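Tryparedoxin (PDB 1O8X) probably serves as a thioredoxin-like thiol-disulfide oxidoreductase, carrying electrons through a redox-active disulfide in the oxidative-stress metabolism of Crithidia fasciculata. Local coordinates at residues A[11-16]-A[86-90]; A[4-8]-A[30-34]. The protein carries 1 engineered substitution. One frame throughout, in Å; residues are numbered along the deposited sequence.

Contact 1: A[11-16]-A[86-90]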
loop_
_atom_site.group_PDB
_atom_site.type_symbol
_atom_site.label_atom_id
_atom_site.label_comp_id
_atom_site.label_asym_id
_atom_site.label_seq_id
_atom_site.Cartn_x
_atom_site.Cartn_y
_atom_site.Cartn_z
ATOM N N ILE A 11 1.950 -15.246 -3.117
ATOM C CA ILE A 11 2.686 -14.624 -2.026
ATOM C C ILE A 11 1.920 -14.873 -0.732
ATOM O O ILE A 11 0.817 -14.361 -0.542
ATOM C CB ILE A 11 2.921 -13.112 -2.285
ATOM C CG1 ILE A 11 3.838 -12.908 -3.500
ATOM C CG2 ILE A 11 3.515 -12.442 -1.046
ATOM C CD1 ILE A 11 3.856 -11.480 -4.042
ATOM N N GLU A 12 2.508 -15.672 0.151
ATOM C CA GLU A 12 1.842 -16.083 1.381
ATOM C C GLU A 12 2.178 -15.186 2.565
ATOM O O GLU A 12 1.447 -15.156 3.548
ATOM C CB GLU A 12 2.218 -17.525 1.718
ATOM C CG GLU A 12 1.461 -18.577 0.923
ATOM C CD GLU A 12 1.402 -19.911 1.648
ATOM O OE1 GLU A 12 2.443 -20.345 2.188
ATOM O OE2 GLU A 12 0.313 -20.530 1.684
ATOM N N LYS A 13 3.296 -14.474 2.471
ATOM C CA LYS A 13 3.777 -13.651 3.578
ATOM C C LYS A 13 4.175 -12.265 3.113
ATOM O O LYS A 13 4.688 -12.096 2.010
ATOM C CB LYS A 13 4.967 -14.310 4.277
ATOM C CG LYS A 13 4.650 -15.647 4.932
ATOM C CD LYS A 13 5.460 -15.851 6.198
ATOM C CE LYS A 13 5.094 -17.162 6.865
ATOM N NZ LYS A 13 5.444 -18.351 6.021
ATOM N N LEU A 14 3.941 -11.285 3.977
ATOM C CA LEU A 14 4.361 -9.908 3.731
ATOM C C LEU A 14 5.250 -9.465 4.869
ATOM O O LEU A 14 5.131 -9.976 5.990
ATOM C CB LEU A 14 3.152 -8.972 3.643
ATOM C CG LEU A 14 2.134 -9.248 2.541
ATOM C CD1 LEU A 14 0.908 -8.374 2.787
ATOM C CD2 LEU A 14 2.748 -8.962 1.181
ATOM N N ARG A 15 6.145 -8.522 4.593
ATOM C CA ARG A 15 7.034 -7.987 5.622
ATOM C C ARG A 15 6.271 -7.085 6.585
ATOM O O ARG A 15 5.408 -6.319 6.156
ATOM C CB ARG A 15 8.171 -7.182 4.987
ATOM C CG ARG A 15 9.014 -7.909 3.932
ATOM C CD ARG A 15 9.562 -9.265 4.366
ATOM N NE ARG A 15 10.374 -9.168 5.582
ATOM C CZ ARG A 15 11.108 -10.165 6.076
ATOM N NH1 ARG A 15 11.141 -11.346 5.465
ATOM N NH2 ARG A 15 11.813 -9.984 7.185
ATOM N N ARG A 16 6.602 -7.172 7.875
ATOM C CA ARG A 16 6.135 -6.225 8.887
ATOM C C ARG A 16 7.276 -6.018 9.871
ATOM O O ARG A 16 7.755 -6.980 10.486
ATOM C CB ARG A 16 4.879 -6.729 9.617
ATOM C CG ARG A 16 4.294 -5.745 10.648
ATOM C CD ARG A 16 3.171 -6.309 11.519
ATOM N NE ARG A 16 3.602 -7.486 12.276
ATOM C CZ ARG A 16 2.824 -8.189 13.095
ATOM N NH1 ARG A 16 1.557 -7.847 13.286
ATOM N NH2 ARG A 16 3.318 -9.249 13.716
ATOM N N TRP A 86 3.598 -0.031 8.404
ATOM C CA TRP A 86 2.664 -1.000 7.819
ATOM C C TRP A 86 3.410 -2.184 7.188
ATOM O O TRP A 86 4.481 -2.577 7.676
ATOM C CB TRP A 86 1.725 -0.279 6.829
ATOM C CG TRP A 86 2.444 0.676 5.897
ATOM C CD1 TRP A 86 3.386 0.348 4.951
ATOM C CD2 TRP A 86 2.318 2.094 5.859
ATOM N NE1 TRP A 86 3.828 1.483 4.319
ATOM C CE2 TRP A 86 3.196 2.572 4.860
ATOM C CE3 TRP A 86 1.527 3.020 6.550
ATOM C CZ2 TRP A 86 3.321 3.934 4.569
ATOM C CZ3 TRP A 86 1.649 4.354 6.260
ATOM C CH2 TRP A 86 2.543 4.809 5.282
ATOM N N LEU A 87 2.836 -2.780 6.141
ATOM C CA LEU A 87 3.406 -3.997 5.552
ATOM C C LEU A 87 4.117 -3.704 4.243
ATOM O O LEU A 87 3.969 -2.614 3.694
ATOM C CB LEU A 87 2.311 -5.037 5.314
ATOM C CG LEU A 87 1.334 -5.293 6.454
ATOM C CD1 LEU A 87 0.337 -6.377 6.066
ATOM C CD2 LEU A 87 2.074 -5.672 7.710
ATOM N N ALA A 88 4.856 -4.686 3.731
ATOM C CA ALA A 88 5.498 -4.561 2.428
ATOM C C ALA A 88 5.546 -5.874 1.688
ATOM O O ALA A 88 5.727 -6.935 2.294
ATOM C CB ALA A 88 6.918 -4.018 2.575
ATOM N N VAL A 89 5.400 -5.800 0.370
ATOM C CA VAL A 89 5.740 -6.949 -0.480
ATOM C C VAL A 89 7.250 -7.119 -0.363
ATOM O O VAL A 89 7.990 -6.147 -0.486
ATOM C CB VAL A 89 5.348 -6.719 -1.962
ATOM C CG1 VAL A 89 5.787 -7.907 -2.826
ATOM C CG2 VAL A 89 3.843 -6.485 -2.093
ATOM N N PRO A 90 7.725 -8.339 -0.098
ATOM C CA PRO A 90 9.167 -8.530 0.048
ATOM C C PRO A 90 9.915 -8.116 -1.215
ATOM O O PRO A 90 9.390 -8.294 -2.317
ATOM C CB PRO A 90 9.302 -10.038 0.304
ATOM C CG PRO A 90 7.976 -10.451 0.867
ATOM C CD PRO A 90 6.980 -9.592 0.121
#

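Contact 2: A[4-8]-A[30-34]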
loop_
_atom_site.group_PDB
_atom_site.type_symbol
_atom_site.label_atom_id
_atom_site.label_comp_id
_atom_site.label_asym_id
_atom_site.label_seq_id
_atom_site.Cartn_x
_atom_site.Cartn_y
_atom_site.Cartn_z
ATOM N N LEU A 4 -7.045 -11.372 -2.726
ATOM C CA LEU A 4 -5.707 -10.821 -2.951
ATOM C C LEU A 4 -4.792 -11.660 -3.841
ATOM O O LEU A 4 -3.779 -11.156 -4.335
ATOM C CB LEU A 4 -5.006 -10.539 -1.622
ATOM C CG LEU A 4 -5.594 -9.438 -0.736
ATOM C CD1 LEU A 4 -4.779 -9.327 0.534
ATOM C CD2 LEU A 4 -5.665 -8.084 -1.460
ATOM N N ASP A 5 -5.139 -12.933 -4.039
ATOM C CA ASP A 5 -4.358 -13.811 -4.912
ATOM C C ASP A 5 -4.222 -13.251 -6.330
ATOM O O ASP A 5 -3.194 -13.437 -6.979
ATOM C CB ASP A 5 -4.949 -15.220 -4.947
ATOM C CG ASP A 5 -3.891 -16.294 -5.162
ATOM O OD1 ASP A 5 -2.719 -16.084 -4.769
ATOM O OD2 ASP A 5 -4.135 -17.384 -5.718
ATOM N N LYS A 6 -5.260 -12.560 -6.789
ATOM C CA LYS A 6 -5.251 -11.858 -8.069
ATOM C C LYS A 6 -4.077 -10.869 -8.185
ATOM O O LYS A 6 -3.426 -10.772 -9.230
ATOM C CB LYS A 6 -6.579 -11.116 -8.235
ATOM C CG LYS A 6 -6.866 -10.617 -9.627
ATOM C CD LYS A 6 -8.039 -9.656 -9.614
ATOM C CE LYS A 6 -8.107 -8.878 -10.914
ATOM N NZ LYS A 6 -9.494 -8.446 -11.218
ATOM N N TYR A 7 -3.815 -10.145 -7.098
ATOM C CA TYR A 7 -2.834 -9.062 -7.090
ATOM C C TYR A 7 -1.459 -9.508 -6.657
ATOM O O TYR A 7 -0.453 -8.979 -7.129
ATOM C CB TYR A 7 -3.317 -7.958 -6.155
ATOM C CG TYR A 7 -4.656 -7.426 -6.567
ATOM C CD1 TYR A 7 -5.732 -7.446 -5.695
ATOM C CD2 TYR A 7 -4.854 -6.925 -7.849
ATOM C CE1 TYR A 7 -6.970 -6.965 -6.080
ATOM C CE2 TYR A 7 -6.072 -6.442 -8.239
ATOM C CZ TYR A 7 -7.133 -6.474 -7.364
ATOM O OH TYR A 7 -8.338 -5.973 -7.788
ATOM N N LEU A 8 -1.443 -10.476 -5.747
ATOM C CA LEU A 8 -0.221 -11.036 -5.184
ATOM C C LEU A 8 -0.267 -12.556 -5.331
ATOM O O LEU A 8 -0.443 -13.267 -4.335
ATOM C CB LEU A 8 -0.088 -10.653 -3.702
ATOM C CG LEU A 8 -0.265 -9.187 -3.282
ATOM C CD1 LEU A 8 -0.544 -9.081 -1.789
ATOM C CD2 LEU A 8 0.956 -8.367 -3.661
ATOM N N LEU A 30 -9.936 -3.595 4.116
ATOM C CA LEU A 30 -9.567 -2.857 2.912
ATOM C C LEU A 30 -8.044 -2.828 2.875
ATOM O O LEU A 30 -7.404 -2.567 3.896
ATOM C CB LEU A 30 -10.127 -1.442 2.987
ATOM C CG LEU A 30 -9.722 -0.498 1.849
ATOM C CD1 LEU A 30 -10.227 -0.904 0.486
ATOM C CD2 LEU A 30 -10.194 0.902 2.199
ATOM N N VAL A 31 -7.464 -3.103 1.710
ATOM C CA VAL A 31 -6.017 -3.142 1.576
ATOM C C VAL A 31 -5.588 -2.071 0.602
ATOM O O VAL A 31 -6.026 -2.071 -0.547
ATOM C CB VAL A 31 -5.536 -4.528 1.087
ATOM C CG1 VAL A 31 -4.037 -4.519 0.850
ATOM C CG2 VAL A 31 -5.898 -5.588 2.127
ATOM N N PHE A 32 -4.733 -1.164 1.059
ATOM C CA PHE A 32 -4.183 -0.150 0.173
ATOM C C PHE A 32 -2.794 -0.559 -0.274
ATOM O O PHE A 32 -1.885 -0.716 0.559
ATOM C CB PHE A 32 -4.042 1.182 0.905
ATOM C CG PHE A 32 -5.325 1.896 1.160
ATOM C CD1 PHE A 32 -5.842 1.912 2.449
ATOM C CD2 PHE A 32 -5.982 2.613 0.150
ATOM C CE1 PHE A 32 -7.011 2.583 2.743
ATOM C CE2 PHE A 32 -7.168 3.289 0.420
ATOM C CZ PHE A 32 -7.681 3.290 1.724
ATOM N N PHE A 33 -2.598 -0.684 -1.577
ATOM C CA PHE A 33 -1.267 -0.828 -2.162
ATOM C C PHE A 33 -0.658 0.552 -2.315
ATOM O O PHE A 33 -1.236 1.422 -2.983
ATOM C CB PHE A 33 -1.371 -1.511 -3.523
ATOM C CG PHE A 33 -1.938 -2.892 -3.455
ATOM C CD1 PHE A 33 -3.118 -3.200 -4.117
ATOM C CD2 PHE A 33 -1.279 -3.889 -2.735
ATOM C CE1 PHE A 33 -3.646 -4.499 -4.072
ATOM C CE2 PHE A 33 -1.798 -5.180 -2.671
ATOM C CZ PHE A 33 -2.985 -5.483 -3.353
ATOM N N TYR A 34 0.479 0.762 -1.657
ATOM C CA TYR A 34 1.174 2.049 -1.681
ATOM C C TYR A 34 2.402 1.925 -2.553
ATOM O O TYR A 34 3.376 1.279 -2.180
ATOM C CB TYR A 34 1.563 2.475 -0.260
ATOM C CG TYR A 34 2.276 3.816 -0.215
ATOM C CD1 TYR A 34 1.850 4.883 -1.013
ATOM C CD2 TYR A 34 3.373 4.022 0.630
ATOM C CE1 TYR A 34 2.494 6.119 -0.969
ATOM C CE2 TYR A 34 4.024 5.272 0.678
ATOM C CZ TYR A 34 3.559 6.310 -0.115
ATOM O OH TYR A 34 4.154 7.560 -0.108
#

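Contact 1: A[11-16]-A[86-90]
With CG turned anti to the carbonyl carbon in both Leu-14 (chi1 -61°) and Leu-87, the two side chains cross at about a right angle, and Leu-14 CD1 meets Leu-87 CD1 at 3.9 Å. Arg-16 adopts a different setting, CG anti to the backbone N (chi1 -177°), which lays its aliphatic part alongside Leu-87; CB of Arg-16 comes within 3.6 Å of Leu-87 CD2. A bend at chi2 passes CD of Arg-15 over the proline ring, 4.0 Å from Pro-90 CG.

The backbone evidence is an antiparallel hydrogen-bonded pair between Arg-15 and Ala-88. Arg-15 N donates to Ala-88 O at 2.8 Å (152° at the hydrogen), in the carbonyl plane. The return bond, Ala-88 N to Arg-15 O at 3.0 Å, is more bent, and its donor tilts out of that plane. Arg-15 O also receives a CA-H contact from Leu-87, whose CA lies 3.1 Å away, so this oxygen is engaged twice from the same strand.

This antiparallel pairing brings the N-terminal strand 13-16 into the mixed sheet of the thioredoxin-like fold. Strand 87-88 bonds on its other edge to strand 63-69, while 13-16 bonds to 19-22, where Glu-20 forms a salt bridge with Arg-15. Phe-77 and Phe-81 of helix 74-81 pack on Ala-88; Leu-87 points to the opposite face, onto Val-21 and Leu-26.

Contact 2: A[4-8]-A[30-34]
Leu-4 touches segment 30-34, part of strand 30-36, with both of its methyl branches: CD1 approaches Val-31 CG2 at 4.2 Å, and CD2 lies 4.2 Å from Phe-33 CZ, its side chain sliding past the phenylalanine in the opposite direction. The carbonyl of the same residue shapes the turn that presents the rest of the segment. Leu-4 O accepts both Tyr-7 N, at 2.9 Å, and Leu-8 N, at 2.8 Å, and this double grip is consistent with a helix-like turn that directs the CB atoms of Leu-4, Tyr-7 and Leu-8 at the strand.

Tyr-7 comes next, with CG anti to the carbonyl carbon (chi1 -58°), a setting that stands its ring across that of Phe-33. The pair is an offset edge-to-face stack: the edge of Phe-33 points to the face of Tyr-7, with centroids 5.7 Å apart and planes at 69°. The closest approach is Tyr-7 CB to Phe-33 CZ, 3.8 Å. The phenol end is anchored elsewhere, its OH hydrogen-bonding Gly-120 O, while Leu-100 of helix 94-103 touches both Tyr-7 and Phe-33.

Leu-8 closes the walk. Its CD1 sits at the edge of the Phe-33 ring, near the ring plane and 4.2 Å from CE2. Within the strand itself, Val-31 CG1 lies over one face of that ring, toward its rim.

Leu-4, Tyr-7 and Leu-8 thus gather round the far end of Phe-33. All five touching residues are buried, and every pairing between the segments is apolar or aromatic. Cohesion here therefore probably rests on dispersion and the hydrophobic effect, with some ring-edge electrostatics, joining the N-terminal turn to a central strand of the thioredoxin fold.

The centres of the two contacts lie 11 Å apart, and both reach the same mixed sheet, in which the strand order runs 19-22, 13-16, 87-88, 63-69, 30-36, 111-116, 122-124. Strand 63-69 separates the strands of contact 1 from that of contact 2. Along the chain the segments alternate: 4-8, 11-16, 30-34, 86-90. The contacts also touch directly, Leu-8 CD2 to Val-89 CG2 at 3.8 Å and Tyr-34 CD2 to Trp-86 CZ2 at 3.9 Å. The N-terminal region thus covers the central strand and then joins the sheet itself. Strand 30-36 leads on toward Cys-40, whose disulfide partner is replaced here by the engineered Ala-43.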